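Local coordinates for protein transcription termination factor NusA (Planctomyces limnophilus, PDB 4MTN) that probably takes part in both transcription termination and antitermination, binding the core RNA polymerase and the nascent RNA, at residues R180-L185 with R234-E239; P143-R148 with L171-P176; Q58-V61 with R66-D69; L35-K40 with L77-A82. All blocks are in the same frame, centred on the assembly; numbering follows the deposited sequence.

Interaction 1 of 4, residues R180-L185 with R234-E239; sequences RRLLEL and RNVGEE. With SO4 (sulfate ion), chain C.
Leu182 packs on Val236 in a buried contact between two helices, its CB 3.7 Å from CG1 of the valine. The two side chains cross obliquely. The other methyl, Val236 CG2, lies against the backbone carbonyl of Leu182 and takes Leu183 CD2 at 4.0 Å, the Leu183 chain coming in at roughly a right angle. With CG1 anti to the backbone N (chi1 174°), Val236 offers one methyl to each leucine. The outer end of Leu182 runs on to Glu239, CD2 standing 3.4 Å from OE1; this is a methyl beside a carboxylate oxygen, and the glutamate is poorly ordered. With Leu182 cut back to an alanine, CB would still face Val236, but the CD1 and CD2 branches would be gone, probably leaving a gap between the valine and Glu239. The helix axes approach to 9.7 Å at an angle of 138°, closer to antiparallel than to perpendicular. Two helices, two strands, two more helices and a strand follow from 176 to 249, consistent with a type II KH domain in which helix 176-186 leads and helix 231-239 comes after the GXXG loop. Behind the contact, Leu182 touches Ile112 and Arg154 of the S1 strands. On another face of helix 176-186, Arg181 grips Glu184, one turn on, side-on, NE to OE1 and NH2 to OE2, the latter bond 3.0 Å long and almost straight at 175°, while Arg181 NH1 reaches Gly110 O. Across helix 231-239, Arg234 NH1 bonds Arg229 O, and its NH2 makes a weak bond to O2 of a sulfate, probably from the crystallisation liquor.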
loop_
_atom_site.group_PDB
_atom_site.type_symbol
_atom_site.label_atom_id
_atom_site.label_comp_id
_atom_site.label_asym_id
_atom_site.label_seq_id
_atom_site.Cartn_x
_atom_site.Cartn_y
_atom_site.Cartn_z
ATOM N N ARG A 180 -1.209 11.479 -4.269
ATOM C CA ARG A 180 -1.742 11.428 -5.626
ATOM C C ARG A 180 -3.106 12.106 -5.712
ATOM O O ARG A 180 -3.378 12.851 -6.652
ATOM C CB ARG A 180 -1.841 9.977 -6.102
ATOM C CG ARG A 180 -2.327 9.818 -7.529
ATOM C CD ARG A 180 -2.465 8.352 -7.908
ATOM N NE ARG A 180 -1.173 7.693 -8.080
ATOM C CZ ARG A 180 -0.561 7.545 -9.251
ATOM N NH1 ARG A 180 -1.125 8.011 -10.358
ATOM N NH2 ARG A 180 0.613 6.932 -9.317
ATOM N N ARG A 181 -3.955 11.854 -4.721
ATOM C CA ARG A 181 -5.281 12.460 -4.677
ATOM C C ARG A 181 -5.197 13.968 -4.470
ATOM O O ARG A 181 -5.859 14.736 -5.166
ATOM C CB ARG A 181 -6.125 11.836 -3.564
ATOM C CG ARG A 181 -6.432 10.354 -3.728
ATOM C CD ARG A 181 -7.421 10.090 -4.850
ATOM N NE ARG A 181 -6.759 9.870 -6.132
ATOM C CZ ARG A 181 -6.282 8.696 -6.534
ATOM N NH1 ARG A 181 -6.389 7.631 -5.753
ATOM N NH2 ARG A 181 -5.699 8.587 -7.720
ATOM N N LEU A 182 -4.382 14.381 -3.503
ATOM C CA LEU A 182 -4.236 15.793 -3.166
ATOM C C LEU A 182 -3.700 16.606 -4.339
ATOM O O LEU A 182 -4.094 17.757 -4.539
ATOM C CB LEU A 182 -3.319 15.958 -1.954
ATOM C CG LEU A 182 -3.900 15.508 -0.613
ATOM C CD1 LEU A 182 -2.837 15.551 0.470
ATOM C CD2 LEU A 182 -5.094 16.370 -0.235
ATOM N N LEU A 183 -2.803 16.005 -5.111
ATOM C CA LEU A 183 -2.264 16.659 -6.298
ATOM C C LEU A 183 -3.347 16.828 -7.356
ATOM O O LEU A 183 -3.394 17.845 -8.051
ATOM C CB LEU A 183 -1.085 15.864 -6.863
ATOM C CG LEU A 183 0.224 16.005 -6.080
ATOM C CD1 LEU A 183 1.270 15.015 -6.570
ATOM C CD2 LEU A 183 0.747 17.428 -6.181
ATOM N N GLU A 184 -4.219 15.831 -7.468
ATOM C CA GLU A 184 -5.324 15.881 -8.417
ATOM C C GLU A 184 -6.295 17.004 -8.066
ATOM O O GLU A 184 -6.872 17.633 -8.949
ATOM C CB GLU A 184 -6.060 14.540 -8.459
ATOM C CG GLU A 184 -5.269 13.412 -9.105
ATOM C CD GLU A 184 -5.900 12.049 -8.886
ATOM O OE1 GLU A 184 -6.950 11.977 -8.214
ATOM O OE2 GLU A 184 -5.342 11.048 -9.385
ATOM N N LEU A 185 -6.465 17.256 -6.773
ATOM C CA LEU A 185 -7.361 18.310 -6.313
ATOM C C LEU A 185 -6.760 19.699 -6.510
ATOM O O LEU A 185 -7.441 20.622 -6.951
ATOM C CB LEU A 185 -7.715 18.109 -4.838
ATOM C CG LEU A 185 -8.657 16.956 -4.485
ATOM C CD1 LEU A 185 -8.876 16.897 -2.982
ATOM C CD2 LEU A 185 -9.981 17.101 -5.219
ATOM N N ARG A 234 3.283 23.239 -3.061
ATOM C CA ARG A 234 3.583 23.476 -1.654
ATOM C C ARG A 234 2.329 23.387 -0.789
ATOM O O ARG A 234 2.402 23.000 0.376
ATOM C CB ARG A 234 4.253 24.837 -1.463
ATOM C CG ARG A 234 5.704 24.888 -1.910
ATOM C CD ARG A 234 6.383 26.149 -1.404
ATOM N NE ARG A 234 5.529 27.320 -1.573
ATOM C CZ ARG A 234 5.453 28.036 -2.690
ATOM N NH1 ARG A 234 6.186 27.703 -3.745
ATOM N NH2 ARG A 234 4.643 29.084 -2.752
ATOM N N ASN A 235 1.184 23.752 -1.362
ATOM C CA ASN A 235 -0.090 23.645 -0.658
ATOM C C ASN A 235 -0.377 22.205 -0.250
ATOM O O ASN A 235 -0.842 21.942 0.859
ATOM C CB ASN A 235 -1.236 24.181 -1.519
ATOM C CG ASN A 235 -1.274 25.696 -1.566
ATOM O OD1 ASN A 235 -0.777 26.370 -0.663
ATOM N ND2 ASN A 235 -1.873 26.242 -2.619
ATOM N N VAL A 236 -0.090 21.276 -1.157
ATOM C CA VAL A 236 -0.229 19.854 -0.873
ATOM C C VAL A 236 0.759 19.450 0.217
ATOM O O VAL A 236 0.424 18.682 1.121
ATOM C CB VAL A 236 0.003 19.001 -2.139
ATOM C CG1 VAL A 236 0.001 17.519 -1.802
ATOM C CG2 VAL A 236 -1.053 19.311 -3.188
ATOM N N GLY A 237 1.970 19.991 0.133
ATOM C CA GLY A 237 3.013 19.694 1.097
ATOM C C GLY A 237 2.693 20.171 2.500
ATOM O O GLY A 237 3.048 19.516 3.480
ATOM N N GLU A 238 2.022 21.315 2.600
ATOM C CA GLU A 238 1.653 21.868 3.899
ATOM C C GLU A 238 0.503 21.084 4.517
ATOM O O GLU A 238 0.371 21.016 5.738
ATOM C CB GLU A 238 1.277 23.346 3.772
ATOM C CG GLU A 238 2.431 24.241 3.348
ATOM C CD GLU A 238 3.631 24.129 4.271
ATOM O OE1 GLU A 238 3.435 23.978 5.496
ATOM O OE2 GLU A 238 4.774 24.187 3.768
ATOM N N GLU A 239 -0.327 20.491 3.665
ATOM C CA GLU A 239 -1.412 19.634 4.128
ATOM C C GLU A 239 -0.847 18.333 4.684
ATOM O O GLU A 239 -1.493 17.650 5.479
ATOM C CB GLU A 239 -2.398 19.348 2.993
ATOM C CG GLU A 239 -3.202 20.562 2.549
ATOM C CD GLU A 239 -3.930 20.334 1.237
ATOM O OE1 GLU A 239 -3.680 19.297 0.588
ATOM O OE2 GLU A 239 -4.752 21.192 0.853
HETATM S S SO4 C . 2.752 31.769 -2.063
HETATM O O1 SO4 C . 4.076 31.460 -2.594
HETATM O O2 SO4 C . 2.272 30.643 -1.268
HETATM O O3 SO4 C . 2.830 32.960 -1.223
HETATM O O4 SO4 C . 1.830 32.017 -3.168
#

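Interaction 2 of 4, residues P143-R148 with L171-P176; sequences PGESHR and LSRAHP
Glu145 and Arg173 form a salt bridge, with Arg173 NH2 giving a hydrogen bond to Glu145 OE2 at 2.7 Å. That oxygen is met on its syn side and lies close to the guanidinium plane, although the carboxylate is turned 49° from it. A second, weak bond runs from Arg173 NE to Glu145 OE1 at 3.2 Å. Bends at chi2 and chi3 bring the guanidinium round to the loop. Apart from the salt bridge, His147 NE2 donates to Glu145 OE1 at 2.9 Å, arriving from above the carboxylate plane, so OE1 serves both His147 and Arg173. The loop 143-148 belongs to the S1 domain, an OB-type fold, where it lies between strands 133-137 and 152-162, and Arg173 directly follows strand 167-172. A glutamine in place of Glu145 would probably leave the Arg173 charge without its carboxylate mate on this loop. Through plain packing, His147 CE1 sits 4.1 Å above the centre of the Arg173 guanidinium, the ring steeply tilted at 72° to it. Further bonds fix the arginine: NH1 reaches Arg154 O, and NH2 weakly Glu239 O on the KH side.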
loop_
_atom_site.group_PDB
_atom_site.type_symbol
_atom_site.label_atom_id
_atom_site.label_comp_id
_atom_site.label_asym_id
_atom_site.label_seq_id
_atom_site.Cartn_x
_atom_site.Cartn_y
_atom_site.Cartn_z
ATOM N N PRO A 143 3.992 10.993 10.876
ATOM C CA PRO A 143 4.692 11.170 12.155
ATOM C C PRO A 143 4.586 12.574 12.753
ATOM O O PRO A 143 4.754 13.569 12.046
ATOM C CB PRO A 143 6.148 10.859 11.794
ATOM C CG PRO A 143 6.050 9.923 10.647
ATOM C CD PRO A 143 4.861 10.383 9.854
ATOM N N GLY A 144 4.304 12.637 14.052
ATOM C CA GLY A 144 4.310 13.890 14.785
ATOM C C GLY A 144 3.082 14.763 14.613
ATOM O O GLY A 144 3.001 15.842 15.200
ATOM N N GLU A 145 2.121 14.306 13.817
ATOM C CA GLU A 145 0.919 15.096 13.560
ATOM C C GLU A 145 -0.030 15.105 14.753
ATOM O O GLU A 145 -0.112 14.134 15.506
ATOM C CB GLU A 145 0.188 14.579 12.321
ATOM C CG GLU A 145 0.745 15.108 11.012
ATOM C CD GLU A 145 -0.204 14.891 9.851
ATOM O OE1 GLU A 145 -1.151 14.089 9.999
ATOM O OE2 GLU A 145 -0.006 15.524 8.792
ATOM N N SER A 146 -0.747 16.213 14.912
ATOM C CA SER A 146 -1.695 16.372 16.007
ATOM C C SER A 146 -3.135 16.286 15.518
ATOM O O SER A 146 -3.562 17.070 14.672
ATOM C CB SER A 146 -1.469 17.707 16.719
ATOM O OG SER A 146 -2.471 17.938 17.695
ATOM N N HIS A 147 -3.878 15.323 16.054
ATOM C CA HIS A 147 -5.288 15.180 15.724
ATOM C C HIS A 147 -6.108 15.025 17.000
ATOM O O HIS A 147 -5.954 14.052 17.738
ATOM C CB HIS A 147 -5.504 13.988 14.791
ATOM C CG HIS A 147 -4.723 14.076 13.516
ATOM N ND1 HIS A 147 -5.058 14.940 12.496
ATOM C CD2 HIS A 147 -3.621 13.408 13.098
ATOM C CE1 HIS A 147 -4.197 14.802 11.503
ATOM N NE2 HIS A 147 -3.315 13.879 11.843
ATOM N N ARG A 148 -6.987 15.992 17.245
ATOM C CA ARG A 148 -7.727 16.067 18.497
ATOM C C ARG A 148 -9.214 15.838 18.252
ATOM O O ARG A 148 -9.696 16.066 17.144
ATOM C CB ARG A 148 -7.492 17.425 19.166
ATOM C CG ARG A 148 -6.036 17.867 19.165
ATOM C CD ARG A 148 -5.850 19.187 19.894
ATOM N NE ARG A 148 -6.065 19.054 21.332
ATOM C CZ ARG A 148 -5.118 18.716 22.200
ATOM N NH1 ARG A 148 -3.884 18.471 21.778
ATOM N NH2 ARG A 148 -5.403 18.618 23.492
ATOM N N LEU A 171 -8.002 3.717 7.393
ATOM C CA LEU A 171 -7.538 4.841 6.590
ATOM C C LEU A 171 -6.016 4.940 6.583
ATOM O O LEU A 171 -5.335 4.229 7.322
ATOM C CB LEU A 171 -8.139 6.144 7.120
ATOM C CG LEU A 171 -9.627 6.110 7.473
ATOM C CD1 LEU A 171 -10.025 7.371 8.222
ATOM C CD2 LEU A 171 -10.475 5.935 6.220
ATOM N N SER A 172 -5.487 5.828 5.746
ATOM C CA SER A 172 -4.064 6.148 5.763
ATOM C C SER A 172 -3.811 7.591 5.338
ATOM O O SER A 172 -4.365 8.044 4.338
ATOM C CB SER A 172 -3.294 5.192 4.850
ATOM O OG SER A 172 -1.903 5.458 4.890
ATOM N N ARG A 173 -2.988 8.317 6.087
ATOM C CA ARG A 173 -2.440 9.567 5.569
ATOM C C ARG A 173 -1.012 9.361 5.070
ATOM O O ARG A 173 -0.413 10.261 4.484
ATOM C CB ARG A 173 -2.476 10.664 6.632
ATOM C CG ARG A 173 -3.748 10.687 7.461
ATOM C CD ARG A 173 -4.301 12.097 7.582
ATOM N NE ARG A 173 -3.252 13.098 7.749
ATOM C CZ ARG A 173 -3.387 14.378 7.414
ATOM N NH1 ARG A 173 -4.526 14.809 6.886
ATOM N NH2 ARG A 173 -2.384 15.226 7.597
ATOM N N ALA A 174 -0.476 8.166 5.306
ATOM C CA ALA A 174 0.908 7.858 4.963
ATOM C C ALA A 174 1.054 7.181 3.602
ATOM O O ALA A 174 2.167 7.015 3.101
ATOM C CB ALA A 174 1.529 6.987 6.043
ATOM N N HIS A 175 -0.068 6.788 3.009
ATOM C CA HIS A 175 -0.042 6.061 1.744
ATOM C C HIS A 175 0.261 7.007 0.587
ATOM O O HIS A 175 -0.182 8.156 0.592
ATOM C CB HIS A 175 -1.374 5.345 1.508
ATOM C CG HIS A 175 -1.293 4.225 0.516
ATOM N ND1 HIS A 175 -1.362 4.432 -0.845
ATOM C CD2 HIS A 175 -1.145 2.892 0.688
ATOM C CE1 HIS A 175 -1.261 3.271 -1.469
ATOM N NE2 HIS A 175 -1.129 2.321 -0.563
ATOM N N PRO A 176 1.033 6.529 -0.403
ATOM C CA PRO A 176 1.325 7.305 -1.613
ATOM C C PRO A 176 0.063 7.834 -2.291
ATOM O O PRO A 176 0.073 8.949 -2.809
ATOM C CB PRO A 176 2.040 6.294 -2.509
ATOM C CG PRO A 176 2.704 5.371 -1.556
ATOM C CD PRO A 176 1.780 5.258 -0.374
#

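Interaction 3 of 4, residues Q58-V61 with R66-D69; sequences QPMV and REID
Val61 and Ile68 touch across the beta hairpin of strands 59-63 and 66-67, part of a small antiparallel sheet in the NusA N-terminal domain. The short second strand is only weakly bonded, and no hydrogen bond links residues 58-61 to 66-69, so side chains carry this contact. The tight side is apolar and buried. Ile68 CD1 lies 3.7 Å from Val61 CG1 and equally near Val61 CB, the two side chains crossing at a slant. Ile68 holds CG1 between its backbone N and carbonyl carbon (chi1 67°), which turns the CD1 branch over the valine while CG1 and CG2 both border Val61 O. Beyond the pair, Leu73 of helix 70-78 touches both residues; from helix 23-42, Ile34 meets Val61 and Phe42 meets Ile68. The hairpin is thus packed against the helices of its own domain.

The other side is looser and faces outward. Met60, modelled as selenomethionine, is exposed, and its chain, bent at chi2 (84°), meets the Glu67 side chain at about a right angle. Glu67 is itself bent at chi2, bringing its carboxylate back over the neighbouring strand. Its OE2 stands 3.0 Å from Val61 O, two acceptors with no hydrogen bond between them, so the exact placing of that oxygen is doubtful. The other carboxylate oxygen, Glu67 OE1, lies beside the selenium and 3.3 Å from Met60 CE.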
loop_
_atom_site.group_PDB
_atom_site.type_symbol
_atom_site.label_atom_id
_atom_site.label_comp_id
_atom_site.label_asym_id
_atom_site.label_seq_id
_atom_site.Cartn_x
_atom_site.Cartn_y
_atom_site.Cartn_z
ATOM N N GLN A 58 -46.432 -6.283 4.526
ATOM C CA GLN A 58 -46.800 -7.694 4.617
ATOM C C GLN A 58 -45.690 -8.609 4.098
ATOM O O GLN A 58 -45.286 -8.511 2.939
ATOM C CB GLN A 58 -48.106 -7.957 3.859
ATOM C CG GLN A 58 -48.156 -7.367 2.459
ATOM C CD GLN A 58 -49.513 -7.533 1.804
ATOM O OE1 GLN A 58 -50.460 -8.016 2.425
ATOM N NE2 GLN A 58 -49.614 -7.132 0.541
ATOM N N PRO A 59 -45.188 -9.497 4.969
ATOM C CA PRO A 59 -44.117 -10.447 4.639
ATOM C C PRO A 59 -44.547 -11.512 3.631
ATOM O O PRO A 59 -45.613 -12.110 3.774
ATOM C CB PRO A 59 -43.786 -11.091 5.992
ATOM C CG PRO A 59 -44.346 -10.157 7.020
ATOM C CD PRO A 59 -45.567 -9.577 6.388
HETATM N N MSE A 60 -43.708 -11.746 2.626
HETATM C CA MSE A 60 -43.956 -12.782 1.631
HETATM C C MSE A 60 -42.934 -13.902 1.794
HETATM O O MSE A 60 -41.756 -13.718 1.493
HETATM C CB MSE A 60 -43.887 -12.197 0.218
HETATM C CG MSE A 60 -44.373 -13.122 -0.884
HETATM SE SE MSE A 60 -46.307 -13.065 -1.104
HETATM C CE MSE A 60 -46.449 -14.017 -2.802
ATOM N N VAL A 61 -43.386 -15.060 2.262
ATOM C CA VAL A 61 -42.478 -16.170 2.534
ATOM C C VAL A 61 -42.776 -17.376 1.648
ATOM O O VAL A 61 -43.861 -17.954 1.713
ATOM C CB VAL A 61 -42.550 -16.604 4.010
ATOM C CG1 VAL A 61 -41.538 -17.705 4.288
ATOM C CG2 VAL A 61 -42.310 -15.413 4.925
ATOM N N ARG A 66 -43.210 -22.029 -3.377
ATOM C CA ARG A 66 -44.591 -22.163 -2.927
ATOM C C ARG A 66 -44.848 -21.356 -1.657
ATOM O O ARG A 66 -44.001 -21.299 -0.767
ATOM C CB ARG A 66 -44.931 -23.637 -2.692
ATOM C CG ARG A 66 -46.376 -23.890 -2.292
ATOM C CD ARG A 66 -46.607 -25.352 -1.947
ATOM N NE ARG A 66 -47.971 -25.594 -1.487
ATOM C CZ ARG A 66 -48.373 -25.442 -0.229
ATOM N NH1 ARG A 66 -47.513 -25.044 0.700
ATOM N NH2 ARG A 66 -49.634 -25.685 0.100
ATOM N N GLU A 67 -46.021 -20.736 -1.583
ATOM C CA GLU A 67 -46.413 -19.964 -0.411
ATOM C C GLU A 67 -46.622 -20.860 0.805
ATOM O O GLU A 67 -46.825 -22.067 0.672
ATOM C CB GLU A 67 -47.691 -19.172 -0.696
ATOM C CG GLU A 67 -47.478 -17.895 -1.490
ATOM C CD GLU A 67 -46.846 -16.794 -0.662
ATOM O OE1 GLU A 67 -47.575 -15.863 -0.259
ATOM O OE2 GLU A 67 -45.623 -16.851 -0.419
ATOM N N ILE A 68 -46.567 -20.261 1.990
ATOM C CA ILE A 68 -46.781 -20.999 3.229
ATOM C C ILE A 68 -48.102 -20.585 3.872
ATOM O O ILE A 68 -48.574 -19.465 3.673
ATOM C CB ILE A 68 -45.626 -20.784 4.231
ATOM C CG1 ILE A 68 -45.594 -19.337 4.723
ATOM C CG2 ILE A 68 -44.295 -21.163 3.598
ATOM C CD1 ILE A 68 -44.602 -19.099 5.842
ATOM N N ASP A 69 -48.701 -21.506 4.623
ATOM C CA ASP A 69 -49.991 -21.267 5.265
ATOM C C ASP A 69 -49.954 -20.060 6.195
ATOM O O ASP A 69 -48.932 -19.775 6.817
ATOM C CB ASP A 69 -50.434 -22.506 6.047
ATOM C CG ASP A 69 -50.878 -23.638 5.143
ATOM O OD1 ASP A 69 -51.402 -23.355 4.045
ATOM O OD2 ASP A 69 -50.707 -24.813 5.532
#

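Interaction 4 of 4, residues L35-K40 with L77-A82; sequences LSAARK and LGRISA
Lys40 lays its aliphatic end over one face of the Arg79 guanidinium, while Ala37 meets the same group near its edge. Lys40 CE rides 3.8 Å above the guanidinium plane, shifted toward the rim, and is 4.0 Å from Arg79 CZ. The two chains slant across one another, and each is bent at chi3, 68° in the lysine and 60° in the arginine. It is therefore the lysine methylene, and not its ammonium, that covers the flat group. The charges nevertheless come fairly near, Lys40 NZ standing 4.4 Å from Arg79 NE, and this approach of like charges would probably weaken the pairing.

On the alanine, Arg79 NH2 lies 3.9 Å from Ala37 CB and has the Ala37 carbonyl oxygen near its plane, at the edge of the guanidinium. The modelled N to O separation is too short and the angle too poor to count as a hydrogen bond, so its detail is doubtful.

Both parts belong to the NusA N-terminal domain: Ala37 and Lys40 stand one turn apart on helix 23-42, and Arg79 lies at the C-terminal side of helix 70-78. Deeper in, Ala37 and Ala38 touch Ile76 and Leu77 touches Ile34, so the two helices also meet through apolar side chains. Arg79 brushes His41 as well.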
loop_
_atom_site.group_PDB
_atom_site.type_symbol
_atom_site.label_atom_id
_atom_site.label_comp_id
_atom_site.label_asym_id
_atom_site.label_seq_id
_atom_site.Cartn_x
_atom_site.Cartn_y
_atom_site.Cartn_z
ATOM N N LEU A 35 -36.372 -15.000 7.683
ATOM C CA LEU A 35 -35.768 -16.086 6.920
ATOM C C LEU A 35 -35.121 -17.121 7.835
ATOM O O LEU A 35 -35.295 -18.324 7.643
ATOM C CB LEU A 35 -34.735 -15.531 5.937
ATOM C CG LEU A 35 -34.019 -16.531 5.029
ATOM C CD1 LEU A 35 -35.017 -17.446 4.341
ATOM C CD2 LEU A 35 -33.175 -15.791 4.003
ATOM N N SER A 36 -34.375 -16.646 8.828
ATOM C CA SER A 36 -33.731 -17.532 9.791
ATOM C C SER A 36 -34.772 -18.288 10.609
ATOM O O SER A 36 -34.584 -19.458 10.941
ATOM C CB SER A 36 -32.804 -16.741 10.716
ATOM O OG SER A 36 -31.701 -16.215 10.000
ATOM N N ALA A 37 -35.870 -17.610 10.928
ATOM C CA ALA A 37 -36.967 -18.229 11.661
ATOM C C ALA A 37 -37.666 -19.272 10.799
ATOM O O ALA A 37 -38.176 -20.272 11.304
ATOM C CB ALA A 37 -37.956 -17.173 12.127
ATOM N N ALA A 38 -37.683 -19.032 9.492
ATOM C CA ALA A 38 -38.292 -19.960 8.549
ATOM C C ALA A 38 -37.383 -21.160 8.304
ATOM O O ALA A 38 -37.860 -22.276 8.103
ATOM C CB ALA A 38 -38.611 -19.255 7.240
ATOM N N ARG A 39 -36.073 -20.921 8.320
ATOM C CA ARG A 39 -35.097 -21.990 8.131
ATOM C C ARG A 39 -35.161 -23.007 9.262
ATOM O O ARG A 39 -35.072 -24.212 9.031
ATOM C CB ARG A 39 -33.680 -21.423 8.032
ATOM C CG ARG A 39 -33.326 -20.806 6.691
ATOM C CD ARG A 39 -31.818 -20.650 6.560
ATOM N NE ARG A 39 -31.432 -19.907 5.363
ATOM C CZ ARG A 39 -31.064 -18.630 5.364
ATOM N NH1 ARG A 39 -31.029 -17.945 6.500
ATOM N NH2 ARG A 39 -30.726 -18.036 4.227
ATOM N N LYS A 40 -35.311 -22.516 10.488
ATOM C CA LYS A 40 -35.339 -23.385 11.656
ATOM C C LYS A 40 -36.609 -24.227 11.690
ATOM O O LYS A 40 -36.579 -25.397 12.069
ATOM C CB LYS A 40 -35.218 -22.561 12.942
ATOM C CG LYS A 40 -34.870 -23.386 14.171
ATOM C CD LYS A 40 -34.784 -22.522 15.420
ATOM C CE LYS A 40 -36.147 -21.970 15.805
ATOM N NZ LYS A 40 -36.094 -21.208 17.084
ATOM N N LEU A 77 -43.944 -14.974 12.460
ATOM C CA LEU A 77 -43.958 -13.533 12.692
ATOM C C LEU A 77 -44.053 -13.195 14.179
ATOM O O LEU A 77 -43.560 -12.157 14.621
ATOM C CB LEU A 77 -45.117 -12.883 11.934
ATOM C CG LEU A 77 -45.105 -13.035 10.412
ATOM C CD1 LEU A 77 -46.289 -12.312 9.786
ATOM C CD2 LEU A 77 -43.793 -12.529 9.831
ATOM N N GLY A 78 -44.691 -14.075 14.944
ATOM C CA GLY A 78 -44.842 -13.868 16.372
ATOM C C GLY A 78 -43.655 -14.389 17.159
ATOM O O GLY A 78 -43.512 -14.105 18.348
ATOM N N ARG A 79 -42.800 -15.155 16.488
ATOM C CA ARG A 79 -41.619 -15.731 17.122
ATOM C C ARG A 79 -40.417 -14.806 16.944
ATOM O O ARG A 79 -39.325 -15.079 17.439
ATOM C CB ARG A 79 -41.323 -17.115 16.536
ATOM C CG ARG A 79 -40.496 -18.023 17.432
ATOM C CD ARG A 79 -40.454 -19.441 16.882
ATOM N NE ARG A 79 -39.857 -19.497 15.550
ATOM C CZ ARG A 79 -39.733 -20.608 14.832
ATOM N NH1 ARG A 79 -40.166 -21.765 15.315
ATOM N NH2 ARG A 79 -39.176 -20.565 13.629
ATOM N N ILE A 80 -40.639 -13.704 16.237
ATOM C CA ILE A 80 -39.586 -12.740 15.945
ATOM C C ILE A 80 -39.885 -11.399 16.605
ATOM O O ILE A 80 -39.129 -10.931 17.455
ATOM C CB ILE A 80 -39.411 -12.533 14.431
ATOM N N SER A 81 -40.994 -10.790 16.191
ATOM C CA SER A 81 -41.425 -9.487 16.697
ATOM C C SER A 81 -41.522 -9.450 18.220
ATOM O O SER A 81 -41.300 -8.409 18.839
ATOM C CB SER A 81 -42.775 -9.107 16.085
ATOM N N ALA A 82 -41.855 -10.588 18.819
ATOM C CA ALA A 82 -41.915 -10.693 20.270
ATOM C C ALA A 82 -40.513 -10.642 20.868
ATOM O O ALA A 82 -39.559 -11.155 20.282
ATOM C CB ALA A 82 -42.623 -11.969 20.679
#

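How the interactions relate
Interactions 1 and 2 lie at the S1 and KH junction, while 3 and 4 share the N-terminal domain, with centres 46 to 56 Å from the first pair. Interaction 1 is buried and apolar; interaction 2 is partly buried and rests on charge. They meet where Glu239 O takes a weak bond from Arg173 NH2, and strand 167-172 leads directly into helix 176-186. Interaction 4 joins helices 23-42 and 70-78, and the hairpin of interaction 3 packs against the same two helices; the contacts touch where Pro59 CG packs on Leu77 CD2 at 3.7 Å. Interaction 3 has an apolar inner half and a polar outer one, whereas interaction 4 is a surface contact of long cationic chains.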